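Local coordinates for DUF1573 domain-containing protein (Porphyromonas gingivalis, PDB 2QSV), which is of unknown function, possibly linked to cysteine-type peptidase activity, and is represented here by its C-terminal part, two E-set-type beta-sandwich domains in tandem, at residues P43-L48 and R71-G76; T124-G129 and T136-E141; V155-R158 and T163-P166; I181-Q186 and I214-E219; S201-C204 and P210-R213. All blocks are in the same frame, centred on the assembly; numbering follows the deposited sequence. Where two conformers were deposited one is given.

Interaction 1 lies in the first beta-sandwich, and interactions 2 to 5 all lie in the second. Interactions 2 and 4 are the closest pair, their centres 8 Å apart; both join the two sheets of the second sandwich, and M128 SE packs on V183 CG2 at 3.7 Å. Interaction 3 holds the sodium ion at one margin of that sandwich, and the ion is about 10 Å from the side chain of V183. Interaction 5 is the hairpin whose second strand runs on into interaction 4. It also meets interaction 1 across the domain boundary, where G76 C touches I203 CD1 at 3.7 Å, although the centres of interactions 1 and 5 are 18 Å apart.

Interaction 1 of 5, residues P43-L48 and R71-G76; sequences PSFVSL and RNMPPG
Selenomethionine M73 runs straight out from the backbone toward S44 and F45, with CG trans to N (chi1 180°) and chi2 equally extended, and then turns at chi3 (-99°), which swings its CE methyl onto the two residues. On the other side, S44 carries OG between its backbone N and carbonyl carbon (chi1 66°), and this hydroxyl meets M73 CE at 3.5 Å. The methyl also approaches the F45 ring, where the CD2-CE separation is 4.3 Å. The contact is small, burying 95 Å² in total. OG is not left without a polar partner, because it hydrogen-bonds to E80. A type I turn from P43 to V46, closed by V46 N to P43 O at 3.2 Å, brings S44 and F45 round toward M73. It also sets P43 CB over the centre of the F45 ring, 3.9 Å above its plane. In the fold, 43-48 is a turn that runs into, and includes, the short edge strand 46-47 of the four-stranded sheet, while 71-76 is the connection that leaves strand 61-67 of that sheet and enters strand 76-87 of the opposite one. F45 also reaches V101 and L103 of strand 94-105, and M73 touches L105 of the same strand.

Interaction 2 of 5, residues T124-G129 and T136-E141; sequences TYLDMG and TKAAIE
L126 is the first residue of strand 125-129 to meet the other segment. Its CG lies trans to the backbone N, and this drops CD2 onto A138 CB at 3.8 Å. Its CB meanwhile faces I140 CD1 at 4.2 Å, so one leucine straddles two alternate residues of strand 136-141. D127 points elsewhere and serves its own strand: OD1 accepts from G129 N at 3.1 Å, an Asx turn in which the donor lies 35° out of the carboxylate plane. M128, a selenomethionine, is next to face the contact. Bent at chi3 (53°), its chain slides past T136 in the opposite direction and places CE against T136 CG2 at 3.5 Å, closer than usual for two carbons. The same CE also rests on T136 O. T136 OG1 takes no part in this, being hydrogen-bonded to E134 O. The strand axes stay 9.6 Å apart and run at 158°, the spacing of two sheets packed face to face and not of neighbours in one sheet. Indeed 125-130 pairs with 211-219, and 136-144 with 176-183, so the segments belong to opposite layers of the immunoglobulin-like sandwich. No hydrogen bond crosses between them. The 243 Å² they bury comes largely from apolar side-chain groups, and cohesion here rests on apolar burial and close fit, with the polar backbone groups left to bond within each sheet.

Interaction 3 of 5, residues V155-R158 and T163-P166; sequences VTTR and TAVP. With NA (sodium ion), chain C.
Strands 155-157 and 163-166 run antiparallel (173° between their directions) but with axes 6.7 Å apart, too far for direct backbone bonds, and none forms. Water bridges part of the separation: water 1 donates to both V155 O and A164 O, and water 2 joins A164 N to T157 OG1. The side chains close up the remainder. V155 sends its two methyls to different partners: CG2 reaches the CG-CD side of the P166 ring, 4.0 Å from CD, while CG1 lies 4.1 Å from A164 CB. That alanine methyl is shared, since T157 CG2 also reaches A164 CB at 4.1 Å. T157 has chi1 of 57°, which directs CG2 to the alanine and leaves OG1 for the sodium ion, 2.8 Å away. The methyl thus packs between the strands while the hydroxyl serves the metal. The ion completes its six-atom shell with waters 3, 4 and 5 and the backbone oxygens of N159 and L162. The two strands belong to different sheets, 162-166 being an edge strand of one and 150-157 lying one strand in from the edge of the other. This is the edge of the immunoglobulin-like beta sandwich, closed by small apolar groups and ordered water, where strands of its two sheets are joined by a short connection that carries an oxygen-only sodium site.

Interaction 4 of 5, residues I181-Q186 and I214-E219; sequences IAVDPQ and IKVKAE
V183 overlaps A218 and V216 at once, one methyl for each. CG1, trans to the backbone N (chi1 171°), comes down on A218 CB at 3.9 Å. CG2 points to the other side of the branch and approaches V216 CG1 at 4.3 Å. The single valine therefore spans two alternate positions of strand 214-219, whose side chains face it while K215 and K217 turn from the contact. I181, two residues earlier on the same face, also directs its side chain toward this strand, though I181 CG2 comes no nearer than 4.7 Å, to V216 CG1. The closest backbones, V183 and A218, keep their CA atoms 7.6 Å apart, and no hydrogen bond crosses. This is the signature of packing between layers: strand 176-183 sits in the four-stranded antiparallel sheet of the immunoglobulin-like domain, and 211-219 in the five-stranded mixed sheet opposite. All three residues in contact are buried. V183 is also touched by L131, L162 and I196, and V216 by I200 and M128, so the three residues lie well inside the hydrophobic filling of the sandwich. Immediately after V183 the chain leaves its sheet. D184 takes the N-cap position of helix 185-190, and its OD1 accepts from Q186 N at 3.2 Å; with an N-H...O angle of 131° this capping bond is weak. K215 and K217, on the outer side of their strand, pair with D199 and with the hydroxyl of Y125 respectively.

Interaction 5 of 5, residues S201-C204 and P210-R213; sequences SIIC and PLRR
Backbone bonds between I202 and R212 come first: each N donates to the other's carbonyl oxygen at 2.8 Å, making this the antiparallel hydrogen-bonded pair. C204 N adds a third bond, to P210 O, also at 2.8 Å. S201 with R213 and I203 with L211 flank them as non-hydrogen-bonded pairs, with CA-CA distances of 4.7 and 4.6 Å. In these gaps CA-H groups approach the same oxygens, the shortest being I203 CA to P210 O at 3.1 Å. Apolar contact lies on the face carrying S201, I203, L211 and R213. There L211, whose CG is trans to N (chi1 170°), bends CD1 across to I203 CG1 at 3.9 Å, the two side chains meeting at a slant. L211 CG also lies over one face of the R213 guanidinium, offset toward its rim. Polar contact is sparse on this face: water 6 joins S201 OG, 2.8 Å away, weakly to R213 NH2. On the other face I202 and R212 stand side by side at their CB atoms, but the arginine's end turns off to M120 O, its partner by NH1. Some residues look across the domain boundary or its linker: P210 touches V106 and F109, and L211 touches I14. The 152° between the strand directions shows the usual twist of a beta hairpin, here strands 195-204 and 211-219 of the five-stranded sheet in the immunoglobulin-like sandwich.

Interaction 1 of 5, residues P43-L48 and R71-G76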
# COMPACT_ATOMS: atom_id res chain seq x y z
N PRO A 43 12.74 -2.24 -3.96
CA PRO A 43 12.24 -2.28 -2.59
C PRO A 43 13.13 -3.13 -1.67
O PRO A 43 13.63 -4.18 -2.09
CB PRO A 43 10.88 -2.95 -2.76
CG PRO A 43 10.42 -2.48 -4.07
CD PRO A 43 11.67 -2.50 -4.93
N SER A 44 13.30 -2.70 -0.42
CA SER A 44 14.13 -3.43 0.54
C SER A 44 13.63 -4.85 0.85
O SER A 44 14.40 -5.66 1.40
CB SER A 44 14.20 -2.67 1.86
OG SER A 44 12.93 -2.62 2.46
N PHE A 45 12.37 -5.14 0.52
CA PHE A 45 11.74 -6.42 0.84
C PHE A 45 11.60 -7.33 -0.38
O PHE A 45 10.92 -8.36 -0.31
CB PHE A 45 10.35 -6.21 1.52
CG PHE A 45 9.41 -5.27 0.76
CD1 PHE A 45 8.58 -5.73 -0.27
CD2 PHE A 45 9.35 -3.92 1.09
CE1 PHE A 45 7.71 -4.85 -0.95
CE2 PHE A 45 8.47 -3.04 0.43
CZ PHE A 45 7.64 -3.51 -0.58
N VAL A 46 12.23 -6.95 -1.49
CA VAL A 46 12.20 -7.82 -2.67
C VAL A 46 13.58 -8.22 -3.18
O VAL A 46 14.59 -7.57 -2.88
CB VAL A 46 11.35 -7.27 -3.88
CG1 VAL A 46 9.99 -6.73 -3.45
CG2 VAL A 46 12.13 -6.29 -4.71
N SER A 47 13.59 -9.30 -3.96
CA SER A 47 14.76 -9.82 -4.68
C SER A 47 14.49 -9.79 -6.17
O SER A 47 13.37 -10.15 -6.61
CB SER A 47 15.02 -11.26 -4.27
OG SER A 47 16.09 -11.30 -3.36
N LEU A 48 15.49 -9.36 -6.94
CA LEU A 48 15.46 -9.43 -8.39
C LEU A 48 16.87 -9.60 -8.98
O LEU A 48 17.74 -8.74 -8.79
CB LEU A 48 14.78 -8.19 -8.98
CG LEU A 48 14.51 -8.13 -10.49
CD1 LEU A 48 13.38 -9.07 -10.87
CD2 LEU A 48 14.19 -6.70 -10.94
N ARG A 71 14.96 -9.43 8.01
CA ARG A 71 14.83 -9.90 9.39
C ARG A 71 14.63 -8.65 10.24
O ARG A 71 15.21 -7.61 9.96
CB ARG A 71 16.11 -10.63 9.79
CG ARG A 71 15.97 -11.73 10.82
CD ARG A 71 17.32 -12.46 10.98
NE ARG A 71 17.43 -13.23 12.22
CZ ARG A 71 17.55 -12.69 13.43
NH1 ARG A 71 17.54 -11.37 13.59
NH2 ARG A 71 17.66 -13.48 14.50
N ASN A 72 13.80 -8.74 11.27
CA ASN A 72 13.51 -7.56 12.10
C ASN A 72 12.80 -6.37 11.38
O ASN A 72 12.75 -5.26 11.94
CB ASN A 72 14.79 -7.03 12.84
CG ASN A 72 15.66 -8.16 13.46
OD1 ASN A 72 15.15 -9.07 14.15
ND2 ASN A 72 16.98 -8.10 13.21
N MSE A 73 12.30 -6.54 10.15
CA MSE A 73 11.36 -5.56 9.60
C MSE A 73 10.07 -5.70 10.44
O MSE A 73 9.53 -6.79 10.57
CB MSE A 73 11.07 -5.80 8.10
CG MSE A 73 10.07 -4.80 7.44
SE MSE A 73 9.77 -4.99 5.63
CE MSE A 73 10.85 -3.74 5.08
N PRO A 74 9.58 -4.60 11.01
CA PRO A 74 8.32 -4.64 11.76
C PRO A 74 7.07 -4.74 10.83
O PRO A 74 7.13 -4.26 9.68
CB PRO A 74 8.31 -3.30 12.51
CG PRO A 74 9.22 -2.41 11.71
CD PRO A 74 10.17 -3.24 10.93
N PRO A 75 5.95 -5.28 11.34
CA PRO A 75 4.72 -5.34 10.54
C PRO A 75 4.13 -3.96 10.19
O PRO A 75 4.50 -2.94 10.78
CB PRO A 75 3.76 -6.16 11.41
CG PRO A 75 4.27 -6.05 12.77
CD PRO A 75 5.76 -5.83 12.71
N GLY A 76 3.21 -3.93 9.24
CA GLY A 76 2.70 -2.68 8.71
C GLY A 76 2.71 -2.70 7.20
O GLY A 76 3.32 -3.57 6.59

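Interaction 2 of 5, residues T124-G129 and T136-E141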
# COMPACT_ATOMS: atom_id res chain seq x y z
N THR A 124 -16.88 -0.45 10.20
CA THR A 124 -16.12 -0.61 8.96
C THR A 124 -16.80 -0.02 7.71
O THR A 124 -16.40 -0.27 6.58
CB THR A 124 -15.67 -2.06 8.74
OG1 THR A 124 -16.81 -2.92 8.87
CG2 THR A 124 -14.58 -2.45 9.79
N TYR A 125 -17.83 0.78 7.94
CA TYR A 125 -18.59 1.40 6.88
C TYR A 125 -18.99 2.77 7.36
O TYR A 125 -19.73 2.90 8.34
CB TYR A 125 -19.82 0.56 6.53
CG TYR A 125 -20.62 1.10 5.33
CD1 TYR A 125 -20.31 0.72 4.03
CD2 TYR A 125 -21.69 1.98 5.52
CE1 TYR A 125 -21.07 1.20 2.91
CE2 TYR A 125 -22.44 2.48 4.42
CZ TYR A 125 -22.12 2.08 3.13
OH TYR A 125 -22.87 2.57 2.05
N LEU A 126 -18.49 3.81 6.72
CA LEU A 126 -18.85 5.15 7.09
C LEU A 126 -19.33 5.93 5.86
O LEU A 126 -18.54 6.22 4.95
CB LEU A 126 -17.63 5.88 7.74
CG LEU A 126 -17.81 7.39 8.02
CD1 LEU A 126 -18.91 7.67 9.05
CD2 LEU A 126 -16.49 8.05 8.48
N ASP A 127 -20.60 6.30 5.84
CA ASP A 127 -21.10 7.15 4.75
C ASP A 127 -21.22 8.55 5.28
O ASP A 127 -22.08 8.83 6.12
CB ASP A 127 -22.46 6.63 4.20
CG ASP A 127 -22.88 7.30 2.86
OD1 ASP A 127 -22.39 8.41 2.50
OD2 ASP A 127 -23.71 6.69 2.17
N MSE A 128 -20.33 9.44 4.84
CA MSE A 128 -20.34 10.81 5.32
C MSE A 128 -21.39 11.73 4.68
O MSE A 128 -21.52 12.90 5.06
CB MSE A 128 -18.97 11.42 5.20
CG MSE A 128 -17.97 10.61 6.00
SE MSE A 128 -16.26 11.42 5.97
CE MSE A 128 -16.63 13.19 6.56
N GLY A 129 -22.15 11.19 3.74
CA GLY A 129 -23.14 11.96 3.01
C GLY A 129 -22.56 13.06 2.12
O GLY A 129 -21.45 12.94 1.59
N THR A 136 -14.44 18.00 6.03
CA THR A 136 -15.33 17.39 6.97
C THR A 136 -14.61 16.28 7.75
O THR A 136 -13.97 15.41 7.18
CB THR A 136 -16.58 16.91 6.25
OG1 THR A 136 -17.10 18.01 5.49
CG2 THR A 136 -17.68 16.42 7.20
N LYS A 137 -14.71 16.39 9.07
CA LYS A 137 -14.12 15.47 9.99
C LYS A 137 -15.12 14.44 10.49
O LYS A 137 -16.30 14.70 10.59
CB LYS A 137 -13.56 16.24 11.18
CG LYS A 137 -12.33 17.05 10.89
CD LYS A 137 -11.97 17.84 12.17
CE LYS A 137 -10.84 18.84 11.91
NZ LYS A 137 -10.17 19.20 13.19
N ALA A 138 -14.61 13.24 10.79
CA ALA A 138 -15.40 12.23 11.47
C ALA A 138 -14.45 11.47 12.40
O ALA A 138 -13.23 11.62 12.32
CB ALA A 138 -16.08 11.28 10.46
N ALA A 139 -14.99 10.64 13.26
CA ALA A 139 -14.15 9.87 14.17
C ALA A 139 -14.75 8.49 14.32
O ALA A 139 -15.93 8.37 14.52
CB ALA A 139 -14.06 10.57 15.51
N ILE A 140 -13.96 7.45 14.17
CA ILE A 140 -14.45 6.12 14.41
C ILE A 140 -13.75 5.62 15.66
O ILE A 140 -12.53 5.70 15.76
CB ILE A 140 -14.18 5.19 13.19
CG1 ILE A 140 -15.23 5.46 12.08
CG2 ILE A 140 -14.20 3.70 13.56
CD1 ILE A 140 -14.94 4.73 10.80
N GLU A 141 -14.52 5.09 16.60
CA GLU A 141 -13.95 4.52 17.80
C GLU A 141 -13.43 3.12 17.54
O GLU A 141 -14.14 2.23 17.03
CB GLU A 141 -14.99 4.53 18.95
CG GLU A 141 -14.39 3.93 20.24
CD GLU A 141 -15.30 4.04 21.47
OE1 GLU A 141 -16.51 3.88 21.38
OE2 GLU A 141 -14.78 4.23 22.57

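Interaction 3 of 5, residues V155-R158 and T163-P166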
# COMPACT_ATOMS: atom_id res chain seq x y z
N VAL A 155 -1.83 2.65 9.45
CA VAL A 155 -3.15 3.09 9.09
C VAL A 155 -2.91 3.88 7.81
O VAL A 155 -2.29 4.93 7.84
CB VAL A 155 -3.85 4.00 10.17
CG1 VAL A 155 -5.15 4.55 9.62
CG2 VAL A 155 -4.16 3.19 11.51
N THR A 156 -3.37 3.35 6.68
CA THR A 156 -3.05 3.96 5.40
C THR A 156 -4.29 4.26 4.53
O THR A 156 -5.31 3.55 4.58
CB THR A 156 -1.96 3.16 4.62
OG1 THR A 156 -2.28 1.79 4.60
CG2 THR A 156 -0.52 3.32 5.26
N THR A 157 -4.21 5.37 3.81
CA THR A 157 -5.21 5.73 2.83
C THR A 157 -4.52 5.90 1.43
O THR A 157 -3.34 6.31 1.33
CB THR A 157 -6.02 6.99 3.26
OG1 THR A 157 -5.12 8.07 3.49
CG2 THR A 157 -6.82 6.74 4.59
N ARG A 158 -5.22 5.56 0.37
CA ARG A 158 -4.68 5.76 -0.99
C ARG A 158 -5.33 6.99 -1.67
O ARG A 158 -4.70 7.68 -2.45
CB ARG A 158 -4.87 4.50 -1.87
CG ARG A 158 -4.23 3.19 -1.33
CD ARG A 158 -2.72 3.29 -1.11
NE ARG A 158 -2.10 1.97 -0.81
CZ ARG A 158 -0.98 1.78 -0.08
NH1 ARG A 158 -0.34 2.81 0.47
NH2 ARG A 158 -0.51 0.53 0.10
N THR A 163 -7.89 11.39 4.70
CA THR A 163 -6.84 11.11 5.69
C THR A 163 -7.41 10.44 6.95
O THR A 163 -8.58 10.59 7.23
CB THR A 163 -6.05 12.36 6.12
OG1 THR A 163 -6.95 13.34 6.64
CG2 THR A 163 -5.27 12.95 4.93
N ALA A 164 -6.59 9.64 7.63
CA ALA A 164 -7.04 8.93 8.85
C ALA A 164 -5.85 8.71 9.76
O ALA A 164 -4.88 8.04 9.37
CB ALA A 164 -7.73 7.60 8.51
N VAL A 165 -5.94 9.26 10.99
CA VAL A 165 -4.88 9.18 11.98
C VAL A 165 -5.45 8.72 13.33
O VAL A 165 -6.35 9.34 13.85
CB VAL A 165 -4.21 10.55 12.18
CG1 VAL A 165 -2.89 10.38 13.04
CG2 VAL A 165 -3.89 11.19 10.82
N PRO A 166 -4.91 7.61 13.90
CA PRO A 166 -5.46 7.21 15.22
C PRO A 166 -4.82 8.06 16.35
O PRO A 166 -3.67 8.46 16.24
CB PRO A 166 -5.05 5.73 15.32
CG PRO A 166 -3.69 5.70 14.61
CD PRO A 166 -3.85 6.69 13.44
NA NA C . -4.54 9.85 1.36
O HOH W 1 -2.12 7.37 9.73
O HOH W 2 -3.99 9.40 6.14
O HOH W 3 -2.74 9.46 -0.38
O HOH W 4 -4.11 11.74 2.13
O HOH W 5 -2.93 9.66 3.37

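Interaction 4 of 5, residues I181-Q186 and I214-E219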
# COMPACT_ATOMS: atom_id res chain seq x y z
N ILE A 181 -10.82 11.00 11.08
CA ILE A 181 -10.94 10.92 9.63
C ILE A 181 -11.30 12.34 9.13
O ILE A 181 -12.04 13.08 9.79
CB ILE A 181 -12.02 9.88 9.26
CG1 ILE A 181 -11.52 8.50 9.72
CG2 ILE A 181 -12.41 9.90 7.73
CD1 ILE A 181 -12.63 7.49 9.95
N ALA A 182 -10.69 12.74 8.01
CA ALA A 182 -11.09 13.99 7.34
C ALA A 182 -11.19 13.77 5.81
O ALA A 182 -10.32 13.09 5.22
CB ALA A 182 -10.13 15.14 7.69
N VAL A 183 -12.27 14.26 5.21
CA VAL A 183 -12.45 14.23 3.74
C VAL A 183 -12.43 15.68 3.21
O VAL A 183 -13.13 16.53 3.76
CB VAL A 183 -13.70 13.44 3.28
CG1 VAL A 183 -13.99 13.62 1.71
CG2 VAL A 183 -13.52 11.98 3.61
N ASP A 184 -11.59 15.94 2.20
CA ASP A 184 -11.40 17.27 1.62
C ASP A 184 -12.16 17.34 0.28
O ASP A 184 -11.68 16.80 -0.73
CB ASP A 184 -9.90 17.57 1.43
CG ASP A 184 -9.58 19.08 1.16
OD1 ASP A 184 -10.46 19.87 0.73
OD2 ASP A 184 -8.41 19.47 1.37
N PRO A 185 -13.35 17.98 0.28
CA PRO A 185 -14.15 18.08 -0.95
C PRO A 185 -13.47 18.94 -2.05
O PRO A 185 -13.80 18.77 -3.21
CB PRO A 185 -15.44 18.77 -0.48
CG PRO A 185 -15.04 19.53 0.70
CD PRO A 185 -13.97 18.72 1.39
N GLN A 186 -12.59 19.86 -1.65
CA GLN A 186 -11.81 20.66 -2.62
C GLN A 186 -10.82 19.81 -3.42
O GLN A 186 -10.55 20.13 -4.61
CB GLN A 186 -11.08 21.83 -1.93
CG GLN A 186 -12.03 22.77 -1.18
CD GLN A 186 -13.31 23.16 -1.97
OE1 GLN A 186 -13.23 23.66 -3.09
NE2 GLN A 186 -14.48 22.94 -1.37
N ILE A 214 -11.89 -0.04 6.40
CA ILE A 214 -13.05 0.75 6.60
C ILE A 214 -13.37 1.41 5.26
O ILE A 214 -12.53 2.13 4.71
CB ILE A 214 -12.77 1.89 7.64
CG1 ILE A 214 -12.40 1.29 9.00
CG2 ILE A 214 -14.01 2.77 7.82
CD1 ILE A 214 -11.80 2.36 9.91
N LYS A 215 -14.58 1.18 4.77
CA LYS A 215 -15.05 1.89 3.58
C LYS A 215 -15.67 3.22 3.96
O LYS A 215 -16.61 3.27 4.73
CB LYS A 215 -16.07 1.06 2.78
CG LYS A 215 -16.82 1.91 1.70
CD LYS A 215 -15.88 2.41 0.58
CE LYS A 215 -15.31 1.25 -0.24
NZ LYS A 215 -13.96 1.48 -0.77
N VAL A 216 -15.11 4.29 3.43
CA VAL A 216 -15.62 5.62 3.62
C VAL A 216 -16.24 6.15 2.30
O VAL A 216 -15.62 6.10 1.23
CB VAL A 216 -14.49 6.57 4.08
CG1 VAL A 216 -15.00 8.00 4.33
CG2 VAL A 216 -13.79 6.01 5.37
N LYS A 217 -17.47 6.63 2.40
CA LYS A 217 -18.18 7.29 1.30
C LYS A 217 -18.47 8.75 1.60
O LYS A 217 -18.74 9.14 2.75
CB LYS A 217 -19.49 6.58 1.03
CG LYS A 217 -19.31 5.26 0.38
CD LYS A 217 -20.67 4.57 0.24
CE LYS A 217 -20.46 3.21 -0.39
NZ LYS A 217 -21.78 2.54 -0.51
N ALA A 218 -18.37 9.57 0.55
CA ALA A 218 -18.63 10.99 0.62
C ALA A 218 -19.06 11.49 -0.77
O ALA A 218 -18.62 10.95 -1.79
CB ALA A 218 -17.39 11.73 1.12
N GLU A 219 -19.93 12.49 -0.82
CA GLU A 219 -20.31 13.15 -2.09
C GLU A 219 -20.28 14.67 -1.95
O GLU A 219 -20.41 15.20 -0.83
CB GLU A 219 -21.67 12.65 -2.62
CG GLU A 219 -22.83 12.86 -1.68
CD GLU A 219 -24.02 11.94 -1.99
OE1 GLU A 219 -24.51 11.98 -3.15
OE2 GLU A 219 -24.47 11.20 -1.07

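Interaction 5 of 5, residues S201-C204 and P210-R213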
# COMPACT_ATOMS: atom_id res chain seq x y z
N SER A 201 -7.06 1.42 5.36
CA SER A 201 -6.49 0.11 5.63
C SER A 201 -5.70 0.12 6.93
O SER A 201 -4.83 1.01 7.15
CB SER A 201 -5.58 -0.34 4.48
OG SER A 201 -6.33 -0.45 3.28
N ILE A 202 -6.01 -0.85 7.79
CA ILE A 202 -5.36 -0.93 9.11
C ILE A 202 -4.70 -2.26 9.26
O ILE A 202 -5.33 -3.26 9.14
CB ILE A 202 -6.39 -0.73 10.32
CG1 ILE A 202 -7.10 0.65 10.20
CG2 ILE A 202 -5.66 -0.97 11.71
CD1 ILE A 202 -8.32 0.85 11.15
N ILE A 203 -3.41 -2.27 9.52
CA ILE A 203 -2.73 -3.50 9.86
C ILE A 203 -2.51 -3.52 11.39
O ILE A 203 -2.00 -2.56 11.93
CB ILE A 203 -1.42 -3.66 9.10
CG1 ILE A 203 -1.77 -3.91 7.59
CG2 ILE A 203 -0.59 -4.87 9.67
CD1 ILE A 203 -0.64 -4.13 6.71
N CYS A 204 -2.92 -4.60 12.04
CA CYS A 204 -2.96 -4.65 13.50
C CYS A 204 -2.68 -6.06 13.91
O CYS A 204 -2.61 -6.98 13.08
CB CYS A 204 -4.33 -4.17 14.05
SG CYS A 204 -5.69 -5.23 13.54
N PRO A 210 -5.93 -9.36 10.64
CA PRO A 210 -4.80 -8.42 10.82
C PRO A 210 -4.78 -7.25 9.83
O PRO A 210 -4.11 -6.25 10.09
CB PRO A 210 -3.57 -9.30 10.61
CG PRO A 210 -4.08 -10.47 9.71
CD PRO A 210 -5.47 -10.71 10.23
N LEU A 211 -5.49 -7.41 8.71
CA LEU A 211 -5.69 -6.34 7.75
C LEU A 211 -7.19 -5.99 7.71
O LEU A 211 -8.04 -6.79 7.24
CB LEU A 211 -5.08 -6.71 6.37
CG LEU A 211 -5.41 -5.79 5.19
CD1 LEU A 211 -4.92 -4.37 5.39
CD2 LEU A 211 -4.83 -6.40 3.88
N ARG A 212 -7.53 -4.79 8.22
CA ARG A 212 -8.93 -4.42 8.39
C ARG A 212 -9.22 -3.20 7.54
O ARG A 212 -8.38 -2.35 7.43
CB ARG A 212 -9.17 -4.13 9.89
CG ARG A 212 -10.58 -4.35 10.31
CD ARG A 212 -10.95 -5.84 10.40
NE ARG A 212 -12.34 -5.80 10.75
CZ ARG A 212 -12.79 -5.68 12.01
NH1 ARG A 212 -11.91 -5.65 13.06
NH2 ARG A 212 -14.10 -5.64 12.20
N ARG A 213 -10.36 -3.14 6.84
CA ARG A 213 -10.64 -2.00 5.99
C ARG A 213 -11.95 -1.36 6.33
O ARG A 213 -12.96 -2.02 6.57
CB ARG A 213 -10.61 -2.35 4.48
CG ARG A 213 -9.29 -2.78 4.00
CD ARG A 213 -9.50 -3.29 2.60
NE ARG A 213 -8.29 -3.62 1.87
CZ ARG A 213 -7.82 -4.84 1.72
NH1 ARG A 213 -8.39 -5.85 2.32
NH2 ARG A 213 -6.76 -5.04 1.00
O HOH W 6 -5.39 -2.04 1.23